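Local coordinates for glutamic acid/alanine-rich protein (PDB 2Y44), which is a surface protein of the parasite Trypanosoma congolense, whose elongated helical ectodomain probably stands out from the cell membrane, at residues K1-E4 and V5-C9; V29-S32 and A33-S37; R55-D58 and T59-A63; H84-D87 and L88-A91; T130-S133 and L134-F138. All blocks are in the same frame, centred on the assembly; numbering follows the deposited sequence.

Contact 1 (K1-E4 and V5-C9); sequences KVEE and VQTMC
Thr-7 turns back onto the carbonyl of Glu-3, one helical turn earlier. Its CB lies 3.3 Å from Glu-3 O. From there OG1 branches off anti to the carbonyl carbon of Thr-7 (chi1 -59°), which brings it to 2.8 Å from Glu-3 O as a hydrogen-bond donor. The backbone N of Thr-7 also donates to Glu-3 O, at 3.0 Å. One donor comes from each side of the carbonyl plane, so one acceptor is gripped twice. The aliphatic part of Glu-3 stays looser, with CG 4.2 Å from Thr-7 OG1.

One residue on, Glu-4 and Met-8 lie at a slant to each other. The Glu-4 chain bends at chi2, and OE1 touches the methyl CE of Met-8 at 3.2 Å. In the backbone, Met-8 N donates to Glu-4 O. On another side of the helix, Val-5 CG2 packs 3.5 Å from Lys-1 O.

Val-5 and Met-8 meet helix 57-107, and Thr-7 meets helix 131-144. Cys-9, at the end of the segment, is joined by a disulfide to Cys-122. The arrangement is the first two turns of an alpha helix, helix 2-16, with a threonine hydroxyl bonded to the i-4 carbonyl.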
loop_
_atom_site.group_PDB
_atom_site.type_symbol
_atom_site.label_atom_id
_atom_site.label_comp_id
_atom_site.label_asym_id
_atom_site.label_seq_id
_atom_site.Cartn_x
_atom_site.Cartn_y
_atom_site.Cartn_z
ATOM N N LYS A 1 7.386 17.949 -25.502
ATOM C CA LYS A 1 8.456 18.871 -24.964
ATOM C C LYS A 1 9.076 18.259 -23.733
ATOM O O LYS A 1 8.495 17.333 -23.155
ATOM C CB LYS A 1 7.869 20.233 -24.631
ATOM C CG LYS A 1 7.325 20.950 -25.870
ATOM C CD LYS A 1 8.410 21.100 -26.935
ATOM C CE LYS A 1 9.300 22.320 -26.705
ATOM N NZ LYS A 1 9.655 22.986 -28.011
ATOM N N VAL A 2 10.262 18.729 -23.336
ATOM C CA VAL A 2 10.995 18.030 -22.286
ATOM C C VAL A 2 10.246 18.075 -20.933
ATOM O O VAL A 2 10.336 17.137 -20.146
ATOM C CB VAL A 2 12.421 18.563 -22.119
ATOM C CG1 VAL A 2 12.394 19.991 -21.599
ATOM C CG2 VAL A 2 13.246 17.644 -21.168
ATOM N N GLU A 3 9.505 19.159 -20.673
ATOM C CA GLU A 3 8.711 19.211 -19.436
ATOM C C GLU A 3 7.736 18.031 -19.373
ATOM O O GLU A 3 7.513 17.422 -18.331
ATOM C CB GLU A 3 7.966 20.549 -19.307
ATOM C CG GLU A 3 7.129 20.682 -18.050
ATOM C CD GLU A 3 6.493 22.063 -17.894
ATOM O OE1 GLU A 3 6.334 22.773 -18.912
ATOM O OE2 GLU A 3 6.109 22.396 -16.744
ATOM N N GLU A 4 7.085 17.760 -20.491
ATOM C CA GLU A 4 6.126 16.680 -20.523
ATOM C C GLU A 4 6.806 15.326 -20.325
ATOM O O GLU A 4 6.264 14.441 -19.675
ATOM C CB GLU A 4 5.441 16.721 -21.876
ATOM C CG GLU A 4 4.066 16.336 -21.795
ATOM C CD GLU A 4 3.864 15.101 -22.555
ATOM O OE1 GLU A 4 4.438 14.070 -22.118
ATOM O OE2 GLU A 4 3.276 15.203 -23.660
ATOM N N VAL A 5 7.991 15.175 -20.910
ATOM C CA VAL A 5 8.731 13.919 -20.807
ATOM C C VAL A 5 9.143 13.652 -19.380
ATOM O O VAL A 5 8.998 12.527 -18.891
ATOM C CB VAL A 5 9.973 13.925 -21.689
ATOM C CG1 VAL A 5 10.777 12.643 -21.499
ATOM C CG2 VAL A 5 9.562 14.049 -23.179
ATOM N N GLN A 6 9.624 14.690 -18.705
ATOM C CA GLN A 6 10.063 14.546 -17.326
ATOM C C GLN A 6 8.883 14.307 -16.410
ATOM O O GLN A 6 8.952 13.540 -15.448
ATOM C CB GLN A 6 10.793 15.793 -16.868
ATOM C CG GLN A 6 12.220 15.937 -17.431
ATOM C CD GLN A 6 13.246 14.948 -16.817
ATOM O OE1 GLN A 6 12.914 13.822 -16.405
ATOM N NE2 GLN A 6 14.508 15.394 -16.734
ATOM N N THR A 7 7.753 14.918 -16.754
ATOM C CA THR A 7 6.540 14.725 -15.939
ATOM C C THR A 7 5.953 13.315 -16.123
ATOM O O THR A 7 5.517 12.672 -15.169
ATOM C CB THR A 7 5.532 15.896 -16.243
ATOM O OG1 THR A 7 6.170 17.136 -15.919
ATOM C CG2 THR A 7 4.291 15.782 -15.434
ATOM N N MET A 8 6.030 12.791 -17.346
ATOM C CA MET A 8 5.622 11.429 -17.649
ATOM C C MET A 8 6.577 10.473 -16.931
ATOM O O MET A 8 6.153 9.418 -16.461
ATOM C CB MET A 8 5.679 11.179 -19.161
ATOM C CG MET A 8 5.409 9.718 -19.566
ATOM S SD MET A 8 4.853 9.499 -21.264
ATOM C CE MET A 8 5.505 11.024 -22.040
ATOM N N CYS A 9 7.853 10.847 -16.871
ATOM C CA CYS A 9 8.840 10.056 -16.139
ATOM C C CYS A 9 8.471 9.918 -14.657
ATOM O O CYS A 9 8.544 8.828 -14.110
ATOM C CB CYS A 9 10.234 10.684 -16.251
ATOM S SG CYS A 9 11.385 9.733 -15.278
#

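Contact 2 (V29-S32 and A33-S37); sequences VVSS and AREAS
Ser-31 and Arg-34 both start their side chains anti to the backbone N (chi1 178° and 168°), and Arg-34 then bends at chi3 (78°). These turns carry the guanidinium back along the helix, so that Ser-31 OG lies over one of its faces. Ser-31 OG is 2.8 Å from Arg-34 NH2. This is not a hydrogen bond, since OG lies over the flat group rather than in line with an N-H. OG is also 3.4 Å from Arg-34 CZ. Ser-31 O lies on a face of the same group, set toward its rim.

Glu-35 comes to the same serine by another route. Its CG stands anti to its carbonyl carbon, and the chain then runs extended. CG passes 3.3 Å from Ser-31 O. OE2 accepts a weak hydrogen bond from Ser-31 OG at 3.3 Å. The carboxylate also makes a long salt bridge with the arginine, 3.8 Å from Glu-35 OE2 to Arg-34 NH2. Ser-31 OG thus sits between a positive and a negative group, which would probably polarise its hydroxyl.

The backbone is regular. Glu-35 N donates to Ser-31 O at 2.9 Å, and Ala-36 N donates to Ser-32 O.

Ser-32 OG is hydrogen-bonded to Lys-177, which Glu-35 also touches. Residues 33-37 open a stretch predicted to be coiled coil (33-60). This part of helix 18-53 packs on two other helices. Val-29 and Ala-33 meet Val-78 of helix 57-107, while Ala-36 meets Ala-180 of helix 149-183.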
loop_
_atom_site.group_PDB
_atom_site.type_symbol
_atom_site.label_atom_id
_atom_site.label_comp_id
_atom_site.label_asym_id
_atom_site.label_seq_id
_atom_site.Cartn_x
_atom_site.Cartn_y
_atom_site.Cartn_z
ATOM N N VAL A 29 1.033 -5.527 7.377
ATOM C CA VAL A 29 -0.227 -6.067 7.913
ATOM C C VAL A 29 0.024 -7.452 8.543
ATOM O O VAL A 29 -0.499 -7.787 9.618
ATOM C CB VAL A 29 -1.287 -6.172 6.801
ATOM C CG1 VAL A 29 -2.458 -7.052 7.231
ATOM C CG2 VAL A 29 -1.768 -4.772 6.421
ATOM N N VAL A 30 0.801 -8.261 7.845
ATOM C CA VAL A 30 1.186 -9.582 8.357
ATOM C C VAL A 30 1.915 -9.455 9.689
ATOM O O VAL A 30 1.640 -10.244 10.604
ATOM C CB VAL A 30 2.046 -10.370 7.327
ATOM C CG1 VAL A 30 2.799 -11.557 7.993
ATOM C CG2 VAL A 30 1.172 -10.849 6.190
ATOM N N SER A 31 2.849 -8.505 9.804
ATOM C CA SER A 31 3.562 -8.326 11.095
ATOM C C SER A 31 2.570 -7.889 12.185
ATOM O O SER A 31 2.643 -8.358 13.335
ATOM C CB SER A 31 4.708 -7.332 10.979
ATOM O OG SER A 31 5.348 -7.132 12.234
ATOM N N SER A 32 1.691 -6.958 11.851
ATOM C CA SER A 32 0.670 -6.537 12.813
ATOM C C SER A 32 -0.178 -7.701 13.297
ATOM O O SER A 32 -0.481 -7.791 14.493
ATOM C CB SER A 32 -0.254 -5.442 12.253
ATOM O OG SER A 32 0.449 -4.229 12.079
ATOM N N ALA A 33 -0.644 -8.544 12.371
ATOM C CA ALA A 33 -1.530 -9.683 12.784
ATOM C C ALA A 33 -0.767 -10.711 13.616
ATOM O O ALA A 33 -1.319 -11.271 14.572
ATOM C CB ALA A 33 -2.146 -10.373 11.566
ATOM N N ARG A 34 0.523 -10.858 13.317
ATOM C CA ARG A 34 1.387 -11.735 14.102
ATOM C C ARG A 34 1.500 -11.209 15.520
ATOM O O ARG A 34 1.363 -11.966 16.464
ATOM C CB ARG A 34 2.784 -11.901 13.455
ATOM C CG ARG A 34 3.820 -12.563 14.379
ATOM C CD ARG A 34 5.245 -12.261 13.896
ATOM N NE ARG A 34 5.645 -10.909 14.286
ATOM C CZ ARG A 34 6.414 -10.101 13.564
ATOM N NH1 ARG A 34 6.931 -10.508 12.408
ATOM N NH2 ARG A 34 6.697 -8.888 14.024
ATOM N N GLU A 35 1.765 -9.918 15.666
ATOM C CA GLU A 35 1.867 -9.341 16.983
ATOM C C GLU A 35 0.542 -9.425 17.721
ATOM O O GLU A 35 0.498 -9.641 18.948
ATOM C CB GLU A 35 2.338 -7.909 16.908
ATOM C CG GLU A 35 3.768 -7.800 16.357
ATOM C CD GLU A 35 4.248 -6.371 16.324
ATOM O OE1 GLU A 35 4.211 -5.730 17.388
ATOM O OE2 GLU A 35 4.627 -5.883 15.236
ATOM N N ALA A 36 -0.556 -9.210 16.993
ATOM C CA ALA A 36 -1.847 -9.260 17.650
ATOM C C ALA A 36 -2.131 -10.670 18.175
ATOM O O ALA A 36 -2.718 -10.866 19.249
ATOM C CB ALA A 36 -2.942 -8.836 16.689
ATOM N N SER A 37 -1.770 -11.651 17.369
ATOM C CA SER A 37 -1.965 -13.031 17.743
ATOM C C SER A 37 -1.101 -13.419 18.940
ATOM O O SER A 37 -1.538 -14.214 19.782
ATOM C CB SER A 37 -1.674 -13.958 16.554
ATOM O OG SER A 37 -2.662 -13.760 15.570
#

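Contact 3 (R55-D58 and T59-A63); sequences RGVD and TATEA. Unlike the reference sequence in segment 59-63: Thr-59 (reference Ala).
Thr-61 grips the carbonyl of Val-57 with two hydrogen bonds. The backbone N of Thr-61 donates to Val-57 O at 2.9 Å, almost straight on to the oxygen. The hydroxyl OG1 of Thr-61 donates to the same Val-57 O at 2.8 Å, from above the carbonyl plane, 45° out of it. Thr-61 OG1 stands anti to its own carbonyl carbon (chi1 -63°), which turns it back toward the start of the helix.

Gly-56 occupies the N-cap position. Its O accepts from Ala-60 N at 3.2 Å. A water is modelled near Gly-56 O and Thr-59 OG1, but its place is doubtful. Thr-59 differs from the reference sequence, which has alanine here.

Packing follows the same one-turn spacing. The side chains of Val-57 and Thr-61 run at a slant to each other, and Val-57 CG1 lies 3.7 Å from Thr-61 OG1. Ala-60 CB rests 3.6 Å from Gly-56 O. Across to helix 18-53, Val-57 touches Ala-50 and Lys-51, while Ala-60 and Thr-61 both touch Val-47. This is the start of helix 57-107, just after the turn from helix 18-53. The two helices pack side by side here, and residues 33-60 are predicted to be coiled coil.

Asp-58 lies in the first turn of helix 57-107. Its negative charge probably suits the N-terminal end of the helix, where the helix dipole is positive. The place of the Glu-62 carboxylate, one turn on, is uncertain, so no effect of charge between the two acids can be read from it.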
loop_
_atom_site.group_PDB
_atom_site.type_symbol
_atom_site.label_atom_id
_atom_site.label_comp_id
_atom_site.label_asym_id
_atom_site.label_seq_id
_atom_site.Cartn_x
_atom_site.Cartn_y
_atom_site.Cartn_z
ATOM N N ARG A 55 -8.646 -17.655 40.950
ATOM C CA ARG A 55 -8.734 -16.242 41.321
ATOM C C ARG A 55 -8.482 -15.383 40.100
ATOM O O ARG A 55 -7.582 -15.675 39.305
ATOM C CB ARG A 55 -7.705 -15.899 42.397
ATOM C CG ARG A 55 -8.244 -14.962 43.463
ATOM C CD ARG A 55 -7.303 -14.852 44.657
ATOM N NE ARG A 55 -6.155 -13.979 44.392
ATOM C CZ ARG A 55 -6.238 -12.742 43.905
ATOM N NH1 ARG A 55 -7.423 -12.216 43.598
ATOM N NH2 ARG A 55 -5.130 -12.042 43.687
ATOM N N GLY A 56 -9.270 -14.325 39.954
ATOM C CA GLY A 56 -9.021 -13.323 38.924
ATOM C C GLY A 56 -9.499 -13.770 37.553
ATOM O O GLY A 56 -9.083 -13.208 36.530
ATOM N N VAL A 57 -10.356 -14.786 37.521
ATOM C CA VAL A 57 -10.693 -15.460 36.264
ATOM C C VAL A 57 -11.580 -14.545 35.413
ATOM O O VAL A 57 -11.352 -14.376 34.236
ATOM C CB VAL A 57 -11.381 -16.796 36.502
ATOM C CG1 VAL A 57 -11.923 -17.367 35.195
ATOM C CG2 VAL A 57 -10.382 -17.789 37.117
ATOM N N ASP A 58 -12.561 -13.894 36.033
ATOM C CA ASP A 58 -13.408 -12.958 35.275
ATOM C C ASP A 58 -12.608 -11.937 34.502
ATOM O O ASP A 58 -12.850 -11.694 33.308
ATOM C CB ASP A 58 -14.308 -12.178 36.233
ATOM C CG ASP A 58 -15.352 -13.032 36.871
ATOM O OD1 ASP A 58 -15.744 -14.059 36.260
ATOM O OD2 ASP A 58 -15.818 -12.636 37.965
ATOM N N THR A 59 -11.749 -11.221 35.204
ATOM C CA THR A 59 -11.032 -10.131 34.559
ATOM C C THR A 59 -10.080 -10.649 33.478
ATOM O O THR A 59 -10.010 -10.076 32.404
ATOM C CB THR A 59 -10.345 -9.170 35.555
ATOM O OG1 THR A 59 -9.043 -9.642 35.893
ATOM C CG2 THR A 59 -11.164 -9.048 36.845
ATOM N N ALA A 60 -9.416 -11.780 33.722
ATOM C CA ALA A 60 -8.508 -12.319 32.689
ATOM C C ALA A 60 -9.331 -12.706 31.464
ATOM O O ALA A 60 -8.909 -12.488 30.328
ATOM C CB ALA A 60 -7.753 -13.539 33.204
ATOM N N THR A 61 -10.494 -13.311 31.705
ATOM C CA THR A 61 -11.308 -13.830 30.603
ATOM C C THR A 61 -11.795 -12.647 29.746
ATOM O O THR A 61 -11.793 -12.697 28.512
ATOM C CB THR A 61 -12.501 -14.628 31.165
ATOM O OG1 THR A 61 -11.994 -15.757 31.899
ATOM C CG2 THR A 61 -13.419 -15.101 30.070
ATOM N N GLU A 62 -12.177 -11.561 30.403
ATOM C CA GLU A 62 -12.708 -10.418 29.667
ATOM C C GLU A 62 -11.605 -9.802 28.841
ATOM O O GLU A 62 -11.796 -9.471 27.669
ATOM C CB GLU A 62 -13.283 -9.410 30.672
ATOM C CG GLU A 62 -14.470 -10.018 31.386
ATOM C CD GLU A 62 -14.667 -9.512 32.789
ATOM O OE1 GLU A 62 -14.088 -8.461 33.145
ATOM O OE2 GLU A 62 -15.404 -10.200 33.537
ATOM N N ALA A 63 -10.407 -9.757 29.411
ATOM C CA ALA A 63 -9.287 -9.200 28.690
ATOM C C ALA A 63 -8.930 -10.093 27.499
ATOM O O ALA A 63 -8.663 -9.581 26.424
ATOM C CB ALA A 63 -8.084 -8.988 29.619
HETATM O O HOH W 1 -6.881 -12.193 36.589
#

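Contact 4 (H84-D87 and L88-A91); sequences HAAD and LTAA
Two turns in the middle of the long helix 57-107 bring Thr-89 back over the carbonyls of Ala-85 and Ala-86. Thr-89 OG1 sits between its backbone N and carbonyl carbon (chi1 63°), a rotation that brings it near both oxygens. OG1 is 2.9 Å from Ala-86 O and 3.2 Å from Ala-85 O. The methyl CG2 of the threonine presses 3.0 Å from Ala-85 O. In the backbone, Thr-89 N donates to Ala-85 O at 3.0 Å with an N-H...O angle of 166°.

Small side chains fill the rest of these turns. Ala-90 CB lies 3.3 Å from Ala-86 O, and Ala-91 CB makes a like approach to Asp-87 O. The N of Ala-90 and the N of Ala-91 donate to these same two carbonyls. On the inner side, Leu-88 CB rests 3.4 Å from His-84 O, and Leu-88 N donates to that oxygen. Leu-88 then sends CG anti to its backbone N (chi1 173°), which carries its tip to helix 149-183.

The His-84 ring turns to helix 149-183 as well, where ND1 is hydrogen-bonded to Asp-169. Leu-88 packs on Phe-159 and Leu-166 of that helix, and His-84 meets Leu-166 too. Helix 18-53 also borders the two turns. Its Ser-22 is touched by Ala-85, Leu-88 and Thr-89, and its Val-26 by Ala-85. This part of helix 57-107 is thus packed against both helix 18-53 and helix 149-183.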
loop_
_atom_site.group_PDB
_atom_site.type_symbol
_atom_site.label_atom_id
_atom_site.label_comp_id
_atom_site.label_asym_id
_atom_site.label_seq_id
_atom_site.Cartn_x
_atom_site.Cartn_y
_atom_site.Cartn_z
ATOM N N HIS A 84 -5.996 -6.751 -2.073
ATOM C CA HIS A 84 -5.772 -5.374 -2.527
ATOM C C HIS A 84 -4.439 -5.203 -3.233
ATOM O O HIS A 84 -4.352 -4.536 -4.237
ATOM C CB HIS A 84 -5.880 -4.409 -1.367
ATOM C CG HIS A 84 -7.236 -4.392 -0.733
ATOM N ND1 HIS A 84 -7.447 -4.003 0.572
ATOM C CD2 HIS A 84 -8.449 -4.723 -1.229
ATOM C CE1 HIS A 84 -8.740 -4.042 0.834
ATOM N NE2 HIS A 84 -9.367 -4.514 -0.231
ATOM N N ALA A 85 -3.424 -5.891 -2.743
ATOM C CA ALA A 85 -2.100 -5.792 -3.340
ATOM C C ALA A 85 -2.098 -6.433 -4.733
ATOM O O ALA A 85 -1.528 -5.858 -5.680
ATOM C CB ALA A 85 -1.094 -6.485 -2.429
ATOM N N ALA A 86 -2.679 -7.628 -4.838
ATOM C CA ALA A 86 -2.668 -8.357 -6.134
ATOM C C ALA A 86 -3.583 -7.620 -7.146
ATOM O O ALA A 86 -3.278 -7.587 -8.350
ATOM C CB ALA A 86 -3.087 -9.769 -5.961
ATOM N N ASP A 87 -4.686 -7.049 -6.672
ATOM C CA ASP A 87 -5.551 -6.263 -7.571
ATOM C C ASP A 87 -4.759 -5.070 -8.124
ATOM O O ASP A 87 -4.812 -4.741 -9.320
ATOM C CB ASP A 87 -6.778 -5.699 -6.833
ATOM C CG ASP A 87 -7.830 -6.751 -6.468
ATOM O OD1 ASP A 87 -7.781 -7.907 -6.932
ATOM O OD2 ASP A 87 -8.741 -6.388 -5.696
ATOM N N LEU A 88 -4.049 -4.373 -7.244
ATOM C CA LEU A 88 -3.371 -3.155 -7.678
ATOM C C LEU A 88 -2.195 -3.463 -8.631
ATOM O O LEU A 88 -2.014 -2.810 -9.664
ATOM C CB LEU A 88 -2.856 -2.382 -6.455
ATOM C CG LEU A 88 -1.976 -1.181 -6.760
ATOM C CD1 LEU A 88 -2.773 -0.126 -7.566
ATOM C CD2 LEU A 88 -1.452 -0.550 -5.461
ATOM N N THR A 89 -1.461 -4.519 -8.322
ATOM C CA THR A 89 -0.393 -4.973 -9.225
ATOM C C THR A 89 -0.946 -5.355 -10.609
ATOM O O THR A 89 -0.380 -4.953 -11.649
ATOM C CB THR A 89 0.450 -6.116 -8.579
ATOM O OG1 THR A 89 -0.378 -7.239 -8.350
ATOM C CG2 THR A 89 1.045 -5.670 -7.249
ATOM N N ALA A 90 -2.084 -6.055 -10.625
ATOM C CA ALA A 90 -2.770 -6.443 -11.887
ATOM C C ALA A 90 -3.266 -5.229 -12.665
ATOM O O ALA A 90 -3.236 -5.201 -13.908
ATOM C CB ALA A 90 -3.975 -7.365 -11.575
ATOM N N ALA A 91 -3.865 -4.288 -11.941
ATOM C CA ALA A 91 -4.408 -3.092 -12.560
ATOM C C ALA A 91 -3.346 -2.249 -13.238
ATOM O O ALA A 91 -3.661 -1.492 -14.177
ATOM C CB ALA A 91 -5.167 -2.255 -11.525
#

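Contact 5 (T130-S133 and L134-F138); sequences TSKS and LESAF
Backbone hydrogen bonds tie Leu-134 to Thr-130 and Glu-135 to Ser-131, which starts helix 131-144. Leu-134 N donates to Thr-130 O at 3.0 Å with an N-H...O angle of 166°. Leu-134 CB also rests 3.3 Å from Thr-130 O. Glu-135 N donates to Ser-131 O at 2.9 Å, and Ser-136 N donates to Lys-132 O.

Side-chain bonds cap the N-terminal end of the helix. Thr-130 is the N-cap, and it forms a capping box with Ser-133. Ser-133 N donates to Thr-130 OG1 at 3.0 Å. In return, Thr-130 N donates to Ser-133 OG at 2.9 Å, with an N-H...O angle of 172°. Ser-133 chi1 is 65°, which swings OG back toward the N-cap residue. The same OG is hydrogen-bonded to Gln-14 of helix 2-16, and Ser-131 OG to Glu-167 of helix 149-183.

A water makes the next group. It donates to Glu-135 OE1 at 3.2 Å and only weakly to Lys-132 O. Ser-136 OG lies 3.1 Å from Lys-132 O.

Apolar contacts lie on the inner side. The Leu-134 side chain packs on Phe-159 of helix 149-183. Ala-137 and Phe-138 meet Val-11 of helix 2-16.

The box gives one of the first amide N-H groups of the helix a side-chain acceptor. Ser-133 OG in turn links the helix start to Gln-14, so capping and packing against helix 2-16 meet at one hydroxyl.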
loop_
_atom_site.group_PDB
_atom_site.type_symbol
_atom_site.label_atom_id
_atom_site.label_comp_id
_atom_site.label_asym_id
_atom_site.label_seq_id
_atom_site.Cartn_x
_atom_site.Cartn_y
_atom_site.Cartn_z
ATOM N N THR A 130 3.159 6.865 -2.204
ATOM C CA THR A 130 1.933 6.875 -1.433
ATOM C C THR A 130 0.763 7.271 -2.329
ATOM O O THR A 130 0.948 7.732 -3.458
ATOM C CB THR A 130 2.020 7.892 -0.301
ATOM O OG1 THR A 130 2.234 9.190 -0.856
ATOM C CG2 THR A 130 3.200 7.584 0.635
ATOM N N SER A 131 -0.453 7.111 -1.841
ATOM C CA SER A 131 -1.577 7.576 -2.646
ATOM C C SER A 131 -1.418 9.071 -2.952
ATOM O O SER A 131 -1.832 9.551 -4.009
ATOM C CB SER A 131 -2.898 7.282 -1.936
ATOM O OG SER A 131 -2.891 7.931 -0.665
ATOM N N LYS A 132 -0.840 9.825 -2.029
ATOM C CA LYS A 132 -0.618 11.266 -2.264
ATOM C C LYS A 132 0.447 11.530 -3.350
ATOM O O LYS A 132 0.235 12.338 -4.238
ATOM C CB LYS A 132 -0.177 11.970 -0.973
ATOM C CG LYS A 132 -0.065 13.476 -1.151
ATOM C CD LYS A 132 0.797 14.132 -0.075
ATOM C CE LYS A 132 -0.053 14.706 1.045
ATOM N NZ LYS A 132 0.796 15.126 2.199
ATOM N N SER A 133 1.600 10.870 -3.272
ATOM C CA SER A 133 2.666 11.128 -4.288
ATOM C C SER A 133 2.238 10.673 -5.694
ATOM O O SER A 133 2.516 11.338 -6.704
ATOM C CB SER A 133 3.986 10.459 -3.920
ATOM O OG SER A 133 3.856 9.041 -3.940
ATOM N N LEU A 134 1.503 9.574 -5.729
ATOM C CA LEU A 134 0.950 9.040 -6.974
ATOM C C LEU A 134 -0.123 9.988 -7.540
ATOM O O LEU A 134 -0.039 10.385 -8.701
ATOM C CB LEU A 134 0.379 7.663 -6.680
ATOM C CG LEU A 134 -0.391 6.901 -7.718
ATOM C CD1 LEU A 134 0.623 6.592 -8.821
ATOM C CD2 LEU A 134 -0.903 5.581 -7.050
ATOM N N GLU A 135 -1.035 10.479 -6.691
ATOM C CA GLU A 135 -2.025 11.448 -7.185
ATOM C C GLU A 135 -1.358 12.718 -7.717
ATOM O O GLU A 135 -1.774 13.287 -8.735
ATOM C CB GLU A 135 -3.020 11.801 -6.069
ATOM C CG GLU A 135 -4.147 12.708 -6.536
ATOM C CD GLU A 135 -5.256 12.790 -5.495
ATOM O OE1 GLU A 135 -5.022 13.365 -4.410
ATOM O OE2 GLU A 135 -6.348 12.256 -5.750
ATOM N N SER A 136 -0.358 13.220 -6.998
ATOM C CA SER A 136 0.309 14.429 -7.424
ATOM C C SER A 136 0.956 14.255 -8.793
ATOM O O SER A 136 0.835 15.138 -9.667
ATOM C CB SER A 136 1.365 14.808 -6.405
ATOM O OG SER A 136 0.707 15.204 -5.201
ATOM N N ALA A 137 1.584 13.097 -8.989
ATOM C CA ALA A 137 2.276 12.811 -10.249
ATOM C C ALA A 137 1.270 12.820 -11.418
ATOM O O ALA A 137 1.550 13.377 -12.482
ATOM C CB ALA A 137 3.023 11.450 -10.174
ATOM N N PHE A 138 0.116 12.204 -11.230
ATOM C CA PHE A 138 -0.874 12.204 -12.310
ATOM C C PHE A 138 -1.458 13.594 -12.521
ATOM O O PHE A 138 -1.711 13.971 -13.658
ATOM C CB PHE A 138 -1.992 11.187 -12.034
ATOM C CG PHE A 138 -1.654 9.795 -12.489
ATOM C CD1 PHE A 138 -1.956 9.396 -13.775
ATOM C CD2 PHE A 138 -1.025 8.915 -11.641
ATOM C CE1 PHE A 138 -1.620 8.130 -14.248
ATOM C CE2 PHE A 138 -0.702 7.616 -12.098
ATOM C CZ PHE A 138 -1.014 7.236 -13.388
HETATM O O HOH W 2 -2.119 14.645 -3.795
#

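Overall arrangement
All five contacts are turns of helices in one elongated, all-helical ectodomain, and they follow each other along the chain without overlap. Contact 1 opens helix 2-16, contact 2 lies on helix 18-53, contacts 3 and 4 share helix 57-107, and contact 5 opens helix 131-144. Contacts 1 and 3 are about 63 Å apart between centres, on opposite sides of the chain's centre. Contacts 4 and 5 are closer, about 17 Å between centres, and contacts 1 and 5 about 16 Å. No two of the five touch. Contacts 2, 4 and 5 all border helix 149-183, which thus runs along much of the bundle. The long shape is consistent with an ectodomain that stands out from the parasite surface.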